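Local coordinates for protein ArCE4A (Arthrobacter sp. AW19M34-1, PDB 5LFZ) that probably removes acetyl groups from N-acetylated glucosamine polymers such as chitin, as a metal-dependent carbohydrate esterase of family 4, at residues F56-G59 with K60-K63; Q102-D105 with E106-Q110. All blocks are in the same frame, centred on the assembly; numbering follows the deposited sequence.

Contact 1 of 2, residues F56-G59 with K60-K63; sequences FVLG and KNVK
Leu58 lies alongside both Lys60 and Asn61, all three side chains pointing the same way. Its CD1 touches the lysine chain at CE, 3.7 Å away. Its CB lies 3.9 Å from ND2 of Asn61. Lys60 CG sits between its backbone N and carbonyl carbon (chi1 64°), and the chain then runs out straight, which carries CE up to the leucine methyl. The Leu58 carbonyl takes the N-H of Asn61, O to N 2.9 Å. That donor stands above the carbonyl plane, 51° out of it. Val62 N makes a weak bond to the same Leu58 O and another weak one to Gly59 O. Leu58 is the N-cap of the short helix 59-62, which follows a strand of the parallel sheet in this NodB-type deacetylase domain. Val57 and Val62 cross at about a right angle, with their CG2 methyls 3.6 Å apart. Helix 94-112 covers these valines. Leu58 also touches His86, which binds the nickel with Asp33 and His82; its side chain is about 6 Å from the metal. The chemistry is mixed: two N-H groups grip Leu58 O, one of them weakly, buried valine methyls pack together, and the leucine meets the lysine along its hydrocarbon chain.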
ATOM      1  N   PHE A  56      -0.979  -2.764  -1.278  1.00 20.52           N
ATOM      2  CA  PHE A  56      -0.954  -2.739  -2.733  1.00 21.75           C
ATOM      3  C   PHE A  56      -0.617  -4.133  -3.237  1.00 17.58           C
ATOM      4  O   PHE A  56       0.540  -4.555  -3.242  1.00 21.41           O
ATOM      5  CB  PHE A  56       0.028  -1.695  -3.235  1.00 20.69           C
ATOM      6  CG  PHE A  56      -0.419  -0.295  -2.957  1.00 19.84           C
ATOM      7  CD1 PHE A  56      -0.011   0.373  -1.813  1.00 23.57           C
ATOM      8  CD2 PHE A  56      -1.292   0.342  -3.825  1.00 18.97           C
ATOM      9  CE1 PHE A  56      -0.439   1.661  -1.554  1.00 20.42           C
ATOM     10  CE2 PHE A  56      -1.721   1.632  -3.579  1.00 23.30           C
ATOM     11  CZ  PHE A  56      -1.306   2.293  -2.439  1.00 21.66           C
ATOM     12  N   VAL A  57      -1.651  -4.852  -3.656  1.00 19.00           N
ATOM     13  CA  VAL A  57      -1.523  -6.281  -3.901  1.00 22.71           C
ATOM     14  C   VAL A  57      -1.192  -6.625  -5.351  1.00 26.11           C
ATOM     15  O   VAL A  57      -1.596  -5.932  -6.288  1.00 25.45           O
ATOM     16  CB  VAL A  57      -2.808  -7.025  -3.494  1.00 20.61           C
ATOM     17  CG1 VAL A  57      -3.042  -6.894  -2.011  1.00 23.63           C
ATOM     18  CG2 VAL A  57      -4.028  -6.501  -4.280  1.00 20.63           C
ATOM     19  N   LEU A  58      -0.442  -7.706  -5.520  1.00 22.36           N
ATOM     20  CA  LEU A  58      -0.168  -8.255  -6.843  1.00 23.76           C
ATOM     21  C   LEU A  58      -1.286  -9.197  -7.261  1.00 24.80           C
ATOM     22  O   LEU A  58      -1.572 -10.159  -6.557  1.00 26.05           O
ATOM     23  CB  LEU A  58       1.172  -8.992  -6.858  1.00 27.14           C
ATOM     24  CG  LEU A  58       2.401  -8.100  -6.980  1.00 30.47           C
ATOM     25  CD1 LEU A  58       3.676  -8.909  -6.782  1.00 29.99           C
ATOM     26  CD2 LEU A  58       2.411  -7.421  -8.341  1.00 28.86           C
ATOM     27  N   GLY A  59      -1.916  -8.924  -8.401  1.00 24.17           N
ATOM     28  CA  GLY A  59      -3.044  -9.715  -8.852  1.00 24.15           C
ATOM     29  C   GLY A  59      -2.761 -11.203  -8.926  1.00 26.85           C
ATOM     30  O   GLY A  59      -3.613 -12.019  -8.576  1.00 29.54           O
ATOM     31  N   LYS A  60      -1.559 -11.557  -9.371  1.00 28.03           N
ATOM     32  CA  LYS A  60      -1.162 -12.959  -9.475  1.00 32.24           C
ATOM     33  C   LYS A  60      -1.209 -13.649  -8.109  1.00 31.71           C
ATOM     34  O   LYS A  60      -1.528 -14.835  -8.017  1.00 39.41           O
ATOM     35  CB  LYS A  60       0.244 -13.075 -10.079  1.00 37.20           C
ATOM     36  CG  LYS A  60       1.333 -12.456  -9.211  1.00 45.90           C
ATOM     37  CD  LYS A  60       2.713 -12.524  -9.848  1.00 55.39           C
ATOM     38  CE  LYS A  60       3.747 -11.857  -8.947  1.00 61.04           C
ATOM     39  NZ  LYS A  60       5.115 -11.860  -9.538  1.00 59.95           N
ATOM     40  N   ASN A  61      -0.907 -12.894  -7.056  1.00 24.88           N
ATOM     41  CA  ASN A  61      -0.879 -13.418  -5.692  1.00 29.99           C
ATOM     42  C   ASN A  61      -2.271 -13.486  -5.090  1.00 31.12           C
ATOM     43  O   ASN A  61      -2.538 -14.297  -4.203  1.00 29.78           O
ATOM     44  CB  ASN A  61       0.012 -12.556  -4.789  1.00 28.58           C
ATOM     45  CG  ASN A  61       1.494 -12.741  -5.060  1.00 36.54           C
ATOM     46  OD1 ASN A  61       1.909 -13.681  -5.742  1.00 35.11           O
ATOM     47  ND2 ASN A  61       2.307 -11.845  -4.505  1.00 30.33           N
ATOM     48  N   VAL A  62      -3.153 -12.621  -5.580  1.00 30.06           N
ATOM     49  CA  VAL A  62      -4.491 -12.464  -5.020  1.00 26.33           C
ATOM     50  C   VAL A  62      -5.336 -13.718  -5.214  1.00 27.56           C
ATOM     51  O   VAL A  62      -6.099 -14.105  -4.324  1.00 27.34           O
ATOM     52  CB  VAL A  62      -5.197 -11.247  -5.643  1.00 27.34           C
ATOM     53  CG1 VAL A  62      -6.688 -11.253  -5.327  1.00 24.93           C
ATOM     54  CG2 VAL A  62      -4.538  -9.955  -5.172  1.00 25.74           C
ATOM     55  N   LYS A  63      -5.181 -14.352  -6.374  1.00 29.76           N
ATOM     56  CA  LYS A  63      -5.855 -15.609  -6.692  1.00 36.89           C
ATOM     57  C   LYS A  63      -5.737 -16.642  -5.577  1.00 38.54           C
ATOM     58  O   LYS A  63      -6.698 -17.345  -5.262  1.00 35.94           O
ATOM     59  CB  LYS A  63      -5.281 -16.199  -7.982  1.00 42.75           C
ATOM     60  CG  LYS A  63      -5.185 -15.210  -9.120  1.00 48.17           C
ATOM     61  CD  LYS A  63      -6.388 -15.326 -10.030  1.00 56.35           C
ATOM     62  CE  LYS A  63      -6.323 -14.318 -11.159  1.00 55.51           C
ATOM     63  NZ  LYS A  63      -7.673 -14.038 -11.708  1.00 57.62           N
TER

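Contact 2 of 2, residues Q102-D105 with E106-Q110; sequences QWTD and EAIEQ
Ile108 lies side by side with Thr104, one turn earlier in helix 94-112, and both point the same way. From CB outward, Ile108 follows the threonine carbonyl. Its CB is 3.6 Å from Thr104 O. Next, CG1 comes closer to that oxygen, at 3.4 Å. At the tip, CD1 passes the oxygen and meets the methyl CG2 of Thr104 at 3.9 Å. CG1 is anti to the carbonyl carbon (chi1 -66°) and CD1 continues nearly straight, an arrangement that brings CD1 back toward Thr104. The threonine torsion that points OG1 back to the carbonyl of Glu100, its hydrogen-bond partner, also sets CG2 beside Ile108.

The same Thr104 O accepts the N-H of Ile108, O to N 2.9 Å. Asp105 O takes Glu109 N at 2.8 Å, and the bonds from Glu106 N to Gln102 O and from Ala107 N to Trp103 O complete the i to i+4 series of an alpha helix.

Thr104 and Ile108 face the parallel sheet of the NodB-type deacetylase domain, touching Ser81 and Ile79 of strand 78-81. Away from the sheet, Asp105 OD2 is hydrogen-bonded to Tyr136 OH, and the Trp103 ring stacks with His99. This part of the helix is thus amphipathic: methyl groups pack against the strand, the threonine hydroxyl is satisfied within its own helix, and the acidic Glu109 stays in an exposed position.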
ATOM      1  N   GLN A 102      -6.834  -4.536 -15.433  1.00 28.01           N
ATOM      2  CA  GLN A 102      -8.078  -5.297 -15.435  1.00 24.88           C
ATOM      3  C   GLN A 102      -7.952  -6.688 -14.831  1.00 24.73           C
ATOM      4  O   GLN A 102      -8.873  -7.150 -14.161  1.00 25.39           O
ATOM      5  CB  GLN A 102      -8.623  -5.404 -16.853  1.00 25.77           C
ATOM      6  CG  GLN A 102      -9.042  -4.072 -17.430  1.00 28.16           C
ATOM      7  CD  GLN A 102      -9.564  -4.201 -18.836  1.00 29.00           C
ATOM      8  OE1 GLN A 102      -9.869  -5.303 -19.296  1.00 34.04           O
ATOM      9  NE2 GLN A 102      -9.673  -3.077 -19.534  1.00 31.88           N
ATOM     10  N   TRP A 103      -6.823  -7.358 -15.051  1.00 27.27           N
ATOM     11  CA  TRP A 103      -6.634  -8.683 -14.462  1.00 28.44           C
ATOM     12  C   TRP A 103      -6.535  -8.594 -12.945  1.00 25.20           C
ATOM     13  O   TRP A 103      -6.982  -9.492 -12.238  1.00 24.76           O
ATOM     14  CB  TRP A 103      -5.383  -9.369 -15.013  1.00 26.61           C
ATOM     15  CG  TRP A 103      -5.448  -9.711 -16.461  1.00 32.81           C
ATOM     16  CD1 TRP A 103      -6.549  -9.688 -17.264  1.00 31.88           C
ATOM     17  CD2 TRP A 103      -4.357 -10.129 -17.286  1.00 36.42           C
ATOM     18  NE1 TRP A 103      -6.210 -10.068 -18.542  1.00 35.88           N
ATOM     19  CE2 TRP A 103      -4.869 -10.343 -18.581  1.00 40.70           C
ATOM     20  CE3 TRP A 103      -2.994 -10.343 -17.056  1.00 43.86           C
ATOM     21  CZ2 TRP A 103      -4.068 -10.762 -19.640  1.00 41.93           C
ATOM     22  CZ3 TRP A 103      -2.200 -10.758 -18.111  1.00 44.45           C
ATOM     23  CH2 TRP A 103      -2.740 -10.964 -19.384  1.00 42.98           C
ATOM     24  N   THR A 104      -5.954  -7.508 -12.452  1.00 24.76           N
ATOM     25  CA  THR A 104      -5.787  -7.332 -11.013  1.00 24.50           C
ATOM     26  C   THR A 104      -7.128  -7.018 -10.376  1.00 26.32           C
ATOM     27  O   THR A 104      -7.468  -7.561  -9.319  1.00 24.05           O
ATOM     28  CB  THR A 104      -4.773  -6.220 -10.690  1.00 23.70           C
ATOM     29  OG1 THR A 104      -3.537  -6.510 -11.350  1.00 25.45           O
ATOM     30  CG2 THR A 104      -4.527  -6.120  -9.176  1.00 23.19           C
ATOM     31  N   ASP A 105      -7.899  -6.156 -11.034  1.00 25.69           N
ATOM     32  CA  ASP A 105      -9.229  -5.797 -10.551  1.00 26.64           C
ATOM     33  C   ASP A 105     -10.124  -7.023 -10.449  1.00 23.09           C
ATOM     34  O   ASP A 105     -10.873  -7.170  -9.484  1.00 26.76           O
ATOM     35  CB  ASP A 105      -9.888  -4.755 -11.458  1.00 27.14           C
ATOM     36  CG  ASP A 105      -9.301  -3.366 -11.279  1.00 30.36           C
ATOM     37  OD1 ASP A 105      -8.552  -3.164 -10.304  1.00 31.32           O
ATOM     38  OD2 ASP A 105      -9.615  -2.471 -12.098  1.00 30.00           O
ATOM     39  N   GLU A 106     -10.056  -7.901 -11.447  1.00 25.10           N
ATOM     40  CA  GLU A 106     -10.906  -9.085 -11.440  1.00 26.64           C
ATOM     41  C   GLU A 106     -10.540  -9.973 -10.260  1.00 26.83           C
ATOM     42  O   GLU A 106     -11.411 -10.512  -9.580  1.00 27.66           O
ATOM     43  CB  GLU A 106     -10.782  -9.875 -12.741  1.00 29.69           C
ATOM     44  CG  GLU A 106     -11.619 -11.146 -12.742  1.00 37.86           C
ATOM     45  CD  GLU A 106     -11.091 -12.211 -13.687  1.00 48.68           C
ATOM     46  OE1 GLU A 106      -9.883 -12.205 -14.002  1.00 56.54           O
ATOM     47  OE2 GLU A 106     -11.896 -13.055 -14.124  1.00 49.99           O
ATOM     48  N   ALA A 107      -9.240 -10.120 -10.027  1.00 24.06           N
ATOM     49  CA  ALA A 107      -8.765 -10.951  -8.932  1.00 23.90           C
ATOM     50  C   ALA A 107      -9.238 -10.401  -7.583  1.00 25.13           C
ATOM     51  O   ALA A 107      -9.717 -11.150  -6.727  1.00 23.78           O
ATOM     52  CB  ALA A 107      -7.246 -11.057  -8.970  1.00 25.15           C
ATOM     53  N   ILE A 108      -9.100  -9.091  -7.399  1.00 24.38           N
ATOM     54  CA  ILE A 108      -9.524  -8.449  -6.157  1.00 25.41           C
ATOM     55  C   ILE A 108     -11.046  -8.550  -5.985  1.00 25.00           C
ATOM     56  O   ILE A 108     -11.547  -8.827  -4.889  1.00 25.67           O
ATOM     57  CB  ILE A 108      -9.078  -6.967  -6.112  1.00 23.11           C
ATOM     58  CG1 ILE A 108      -7.551  -6.864  -6.042  1.00 21.84           C
ATOM     59  CG2 ILE A 108      -9.693  -6.250  -4.910  1.00 25.96           C
ATOM     60  CD1 ILE A 108      -7.030  -5.451  -6.273  1.00 26.49           C
ATOM     61  N   GLU A 109     -11.793  -8.360  -7.069  1.00 25.93           N
ATOM     62  CA  GLU A 109     -13.241  -8.436  -6.962  1.00 29.19           C
ATOM     63  C   GLU A 109     -13.666  -9.863  -6.628  1.00 29.53           C
ATOM     64  O   GLU A 109     -14.515 -10.070  -5.766  1.00 31.09           O
ATOM     65  CB  GLU A 109     -13.910  -7.945  -8.248  1.00 27.49           C
ATOM     66  CG  GLU A 109     -15.323  -7.399  -8.033  1.00 35.79           C
ATOM     67  CD  GLU A 109     -16.330  -8.495  -7.767  1.00 41.35           C
ATOM     68  OE1 GLU A 109     -16.102  -9.629  -8.238  1.00 48.94           O
ATOM     69  OE2 GLU A 109     -17.348  -8.230  -7.090  1.00 49.35           O
ATOM     70  N   GLN A 110     -13.066 -10.848  -7.288  1.00 27.51           N
ATOM     71  CA  GLN A 110     -13.419 -12.242  -7.029  1.00 32.79           C
ATOM     72  C   GLN A 110     -13.074 -12.635  -5.592  1.00 32.49           C
ATOM     73  O   GLN A 110     -13.813 -13.383  -4.945  1.00 34.12           O
ATOM     74  CB  GLN A 110     -12.715 -13.177  -8.015  1.00 33.23           C
ATOM     75  CG  GLN A 110     -13.124 -14.638  -7.885  1.00 42.53           C
ATOM     76  CD  GLN A 110     -14.596 -14.871  -8.182  1.00 53.66           C
ATOM     77  OE1 GLN A 110     -15.193 -14.186  -9.016  1.00 53.04           O
ATOM     78  NE2 GLN A 110     -15.191 -15.840  -7.495  1.00 59.92           N
TER

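How the contacts relate
From the N terminus the chain first reaches contact 1, which closes the turn between strand 54-57 and helix 59-62. It then runs through helix 66-74 and strand 78-81 before contact 2 forms within helix 94-112. The two are in series and neither nests in nor crosses the other. Their centres are about 8 Å apart. Helix 94-112 packs against the turn: Val57 CG2 meets Ile108 CD1 at 3.8 Å, and Val62 CG1 lies 3.3 Å from Ala107 O. Lys63 NZ is 3.7 Å from Glu106 OE1, a long and weak charge pairing. Together the contacts tie the parallel sheet and its short helix to helix 94-112, with the turn of contact 1 near the nickel site.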